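Local coordinates for protein probable FAD-dependent oxidoreductase PA4991 (Pseudomonas aeruginosa PAO1, PDB 5EZ7) that binds one FAD per monomer and probably works as an FAD-dependent oxidoreductase of the DAO family, although its physiological substrate is unknown, at residues Leu11-Gly16 with Val202-Gly207. Numbering follows the deposited sequence.
With FAD (flavin-adenine dinucleotide), chain B.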
ATOM      1  N   LEU A  11       4.811 -13.949  14.058  1.00 25.06           N
ATOM      2  CA  LEU A  11       4.251 -12.755  14.665  1.00 25.72           C
ATOM      3  C   LEU A  11       4.590 -11.553  13.759  1.00 25.61           C
ATOM      4  O   LEU A  11       5.758 -11.294  13.545  1.00 27.43           O
ATOM      5  CB  LEU A  11       4.895 -12.617  16.028  1.00 26.22           C
ATOM      6  CG  LEU A  11       4.659 -11.409  16.910  1.00 26.84           C
ATOM      7  CD1 LEU A  11       3.192 -11.060  17.104  1.00 26.13           C
ATOM      8  CD2 LEU A  11       5.383 -11.693  18.250  1.00 27.66           C
ATOM      9  N   ILE A  12       3.600 -10.887  13.166  1.00 25.37           N
ATOM     10  CA  ILE A  12       3.798  -9.782  12.223  1.00 24.69           C
ATOM     11  C   ILE A  12       3.471  -8.465  12.972  1.00 24.36           C
ATOM     12  O   ILE A  12       2.485  -8.416  13.711  1.00 24.45           O
ATOM     13  CB  ILE A  12       2.821  -9.867  11.017  1.00 25.41           C
ATOM     14  CG1 ILE A  12       2.680 -11.256  10.420  1.00 26.11           C
ATOM     15  CG2 ILE A  12       3.178  -8.900   9.879  1.00 25.03           C
ATOM     16  CD1 ILE A  12       3.939 -11.854   9.992  1.00 27.16           C
ATOM     17  N   VAL A  13       4.293  -7.420  12.809  1.00 23.44           N
ATOM     18  CA  VAL A  13       4.027  -6.108  13.423  1.00 22.75           C
ATOM     19  C   VAL A  13       3.774  -5.134  12.281  1.00 22.43           C
ATOM     20  O   VAL A  13       4.649  -4.880  11.438  1.00 22.26           O
ATOM     21  CB  VAL A  13       5.182  -5.606  14.322  1.00 23.31           C
ATOM     22  CG1 VAL A  13       4.865  -4.240  14.944  1.00 23.37           C
ATOM     23  CG2 VAL A  13       5.470  -6.611  15.428  1.00 23.85           C
ATOM     24  N   GLY A  14       2.549  -4.639  12.223  1.00 21.95           N
ATOM     25  CA  GLY A  14       2.141  -3.705  11.218  1.00 22.37           C
ATOM     26  C   GLY A  14       1.143  -4.275  10.247  1.00 22.95           C
ATOM     27  O   GLY A  14       1.479  -5.169   9.514  1.00 23.92           O
ATOM     28  N   GLY A  15      -0.072  -3.718  10.245  1.00 23.24           N
ATOM     29  CA  GLY A  15      -1.174  -4.111   9.367  1.00 23.12           C
ATOM     30  C   GLY A  15      -1.499  -3.118   8.252  1.00 23.47           C
ATOM     31  O   GLY A  15      -2.631  -2.684   8.090  1.00 24.00           O
ATOM     32  N   GLY A  16      -0.494  -2.777   7.466  1.00 22.70           N
ATOM     33  CA  GLY A  16      -0.712  -2.204   6.158  1.00 22.46           C
ATOM     34  C   GLY A  16      -0.747  -3.328   5.125  1.00 22.01           C
ATOM     35  O   GLY A  16      -0.810  -4.506   5.466  1.00 21.10           O
ATOM     36  N   VAL A 202       9.671 -13.260  13.952  1.00 25.73           N
ATOM     37  CA  VAL A 202       9.009 -11.955  14.109  1.00 25.46           C
ATOM     38  C   VAL A 202       9.320 -11.153  12.841  1.00 25.63           C
ATOM     39  O   VAL A 202      10.505 -10.994  12.456  1.00 26.45           O
ATOM     40  CB  VAL A 202       9.495 -11.168  15.360  1.00 25.93           C
ATOM     41  CG1 VAL A 202       8.798  -9.799  15.467  1.00 26.17           C
ATOM     42  CG2 VAL A 202       9.241 -11.950  16.631  1.00 26.36           C
ATOM     43  N   VAL A 203       8.260 -10.686  12.181  1.00 24.35           N
ATOM     44  CA  VAL A 203       8.373  -9.864  11.002  1.00 23.89           C
ATOM     45  C   VAL A 203       7.891  -8.433  11.258  1.00 23.23           C
ATOM     46  O   VAL A 203       6.735  -8.208  11.689  1.00 22.55           O
ATOM     47  CB  VAL A 203       7.544 -10.425   9.852  1.00 24.41           C
ATOM     48  CG1 VAL A 203       7.805  -9.609   8.570  1.00 24.28           C
ATOM     49  CG2 VAL A 203       7.868 -11.896   9.628  1.00 25.28           C
ATOM     50  N   LEU A 204       8.753  -7.472  10.925  1.00 22.96           N
ATOM     51  CA  LEU A 204       8.418  -6.028  11.003  1.00 22.81           C
ATOM     52  C   LEU A 204       8.036  -5.482   9.635  1.00 23.62           C
ATOM     53  O   LEU A 204       8.905  -5.248   8.771  1.00 23.56           O
ATOM     54  CB  LEU A 204       9.582  -5.230  11.557  1.00 22.77           C
ATOM     55  CG  LEU A 204      10.190  -5.716  12.845  1.00 23.27           C
ATOM     56  CD1 LEU A 204      11.261  -4.736  13.279  1.00 24.25           C
ATOM     57  CD2 LEU A 204       9.132  -5.846  13.910  1.00 23.15           C
ATOM     58  N   SER A 205       6.718  -5.323   9.440  1.00 24.10           N
ATOM     59  CA  SER A 205       6.129  -4.702   8.244  1.00 24.38           C
ATOM     60  C   SER A 205       5.365  -3.432   8.676  1.00 23.68           C
ATOM     61  O   SER A 205       4.211  -3.216   8.313  1.00 23.16           O
ATOM     62  CB  SER A 205       5.201  -5.693   7.537  1.00 24.23           C
ATOM     63  OG  SER A 205       4.228  -6.158   8.443  1.00 24.72           O
ATOM     64  N   ALA A 206       6.041  -2.592   9.451  1.00 23.77           N
ATOM     65  CA  ALA A 206       5.404  -1.475  10.127  1.00 23.76           C
ATOM     66  C   ALA A 206       5.615  -0.134   9.418  1.00 23.97           C
ATOM     67  O   ALA A 206       5.304   0.892   9.967  1.00 25.72           O
ATOM     68  CB  ALA A 206       5.857  -1.394  11.574  1.00 24.91           C
ATOM     69  N   GLY A 207       6.049  -0.155   8.167  1.00 23.96           N
ATOM     70  CA  GLY A 207       6.200   1.025   7.364  1.00 23.29           C
ATOM     71  C   GLY A 207       7.211   1.938   7.976  1.00 23.73           C
ATOM     72  O   GLY A 207       8.299   1.519   8.337  1.00 25.85           O
TER
HETATM   73  PA  FAD B 401       2.004   1.020   5.734  1.00 21.83           P
HETATM   74  O1A FAD B 401       0.795   1.007   4.857  1.00 22.23           O
HETATM   75  O2A FAD B 401       2.614   2.320   6.178  1.00 22.92           O
HETATM   76  O5B FAD B 401       1.650   0.132   7.000  1.00 22.00           O
HETATM   77  C5B FAD B 401       2.460   0.103   8.159  1.00 21.75           C
HETATM   78  C4B FAD B 401       1.530  -0.233   9.305  1.00 22.00           C
HETATM   79  O4B FAD B 401       2.306  -0.475  10.489  1.00 22.11           O
HETATM   80  C3B FAD B 401       0.552   0.910   9.589  1.00 21.47           C
HETATM   81  O3B FAD B 401      -0.801   0.452   9.535  1.00 20.71           O
HETATM   82  C2B FAD B 401       0.952   1.373  10.978  1.00 21.75           C
HETATM   83  O2B FAD B 401      -0.123   1.853  11.782  1.00 21.59           O
HETATM   84  C1B FAD B 401       1.620   0.128  11.566  1.00 22.29           C
HETATM   85  N9A FAD B 401       2.594   0.433  12.621  1.00 23.63           N
HETATM   86  C8A FAD B 401       3.517   1.410  12.600  1.00 23.09           C
HETATM   87  N7A FAD B 401       4.228   1.395  13.741  1.00 22.98           N
HETATM   88  C5A FAD B 401       3.768   0.394  14.500  1.00 22.53           C
HETATM   89  C6A FAD B 401       4.091  -0.143  15.829  1.00 22.02           C
HETATM   90  N6A FAD B 401       5.085   0.419  16.532  1.00 21.48           N
HETATM   91  N1A FAD B 401       3.392  -1.197  16.283  1.00 21.89           N
HETATM   92  C2A FAD B 401       2.403  -1.747  15.554  1.00 23.02           C
HETATM   93  N3A FAD B 401       2.048  -1.302  14.330  1.00 23.01           N
HETATM   94  C4A FAD B 401       2.687  -0.246  13.768  1.00 23.21           C
HETATM   95  N1  FAD B 401       2.289   1.931  -4.563  1.00 25.77           N
HETATM   96  C2  FAD B 401       1.763   1.379  -5.678  1.00 27.75           C
HETATM   97  O2  FAD B 401       2.118   0.222  -6.007  1.00 27.67           O
HETATM   98  N3  FAD B 401       0.871   2.026  -6.447  1.00 28.72           N
HETATM   99  C4  FAD B 401       0.449   3.256  -6.168  1.00 27.76           C
HETATM  100  O4  FAD B 401      -0.388   3.833  -6.890  1.00 30.67           O
HETATM  101  C4X FAD B 401       0.975   3.922  -4.971  1.00 26.84           C
HETATM  102  N5  FAD B 401       0.587   5.168  -4.639  1.00 25.45           N
HETATM  103  C5X FAD B 401       1.067   5.764  -3.532  1.00 25.90           C
HETATM  104  C6  FAD B 401       0.627   7.043  -3.216  1.00 26.70           C
HETATM  105  C7  FAD B 401       1.091   7.689  -2.088  1.00 27.46           C
HETATM  106  C7M FAD B 401       0.589   9.062  -1.758  1.00 28.68           C
HETATM  107  C8  FAD B 401       2.050   6.996  -1.191  1.00 27.98           C
HETATM  108  C8M FAD B 401       2.586   7.644   0.068  1.00 29.21           C
HETATM  109  C9  FAD B 401       2.493   5.727  -1.514  1.00 26.84           C
HETATM  110  C9A FAD B 401       2.044   5.067  -2.656  1.00 26.41           C
HETATM  111  N10 FAD B 401       2.473   3.757  -3.011  1.00 25.88           N
HETATM  112  C10 FAD B 401       1.942   3.157  -4.158  1.00 25.92           C
HETATM  113  C1' FAD B 401       3.406   3.006  -2.187  1.00 25.48           C
HETATM  114  C2' FAD B 401       2.603   2.233  -1.155  1.00 24.66           C
HETATM  115  O2' FAD B 401       1.575   3.045  -0.572  1.00 25.37           O
HETATM  116  C3' FAD B 401       3.513   1.663  -0.076  1.00 24.13           C
HETATM  117  O3' FAD B 401       4.669   1.078  -0.709  1.00 24.08           O
HETATM  118  C4' FAD B 401       2.788   0.597   0.742  1.00 22.82           C
HETATM  119  O4' FAD B 401       1.426   0.951   0.982  1.00 23.27           O
HETATM  120  C5' FAD B 401       3.458   0.379   2.085  1.00 22.30           C
HETATM  121  O5' FAD B 401       2.837  -0.736   2.740  1.00 20.74           O
HETATM  122  P   FAD B 401       3.288  -1.104   4.228  1.00 20.30           P
HETATM  123  O1P FAD B 401       2.295  -2.086   4.794  1.00 21.17           O
HETATM  124  O2P FAD B 401       4.730  -1.456   4.151  1.00 20.45           O
HETATM  125  O3P FAD B 401       3.237   0.312   4.980  1.00 20.67           O
HETATM  126  O   HOH W   1       2.099  -3.687   6.844  1.00 20.16           O
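Ser205 OG, directly after strand 201-204, has two carbonyl oxygens of the facing chain within reach of its one proton, Gly14 O at 3.1 Å and Val13 O at 3.3 Å, and could serve either. A chi1 of 55° puts this hydroxyl between the backbone N and carbonyl carbon of Ser205. Behind it, strands 10-13 and 201-204 run side by side in the sheet of the Rossmann-type FAD domain. Val203 is gripped through both backbone atoms: its N donates to Leu11 O at 2.9 Å, and its O receives Val13 N nearly straight on. The ladder closes with a more bent bond from Ser205 N to Val13 O (139° at the hydrogen). Side chains lie alongside their partners, Val13 CB against Leu204 CD2 on the face covered by helix 210-216, Ile12 CD1 against Val203 CB on the other. Just past Val13 the chains come closer, Gly14 CA to Ala206 CA 4.1 Å, and Gly14 and Gly16 fit the GxGxxG pattern of a Rossmann-type fold. Gly14 CA packs against FAD O4B. Val13 CG1, anti to the backbone N, touches adenine C2A at 3.6 Å, and Ala206 CB approaches C8A. Glu37, which binds FAD, also accepts from Gly15 N. Water 1 accepts from Gly16 N at 2.8 Å, and both Ser205 O and FAD O1P lie 2.6 Å from it as possible acceptors. Val13 O is thus engaged by Ser205 N, while the water links Gly16 N and Ser205 O to the cofactor, which probably helps to seat the pyrophosphate at the start of helix 17-28.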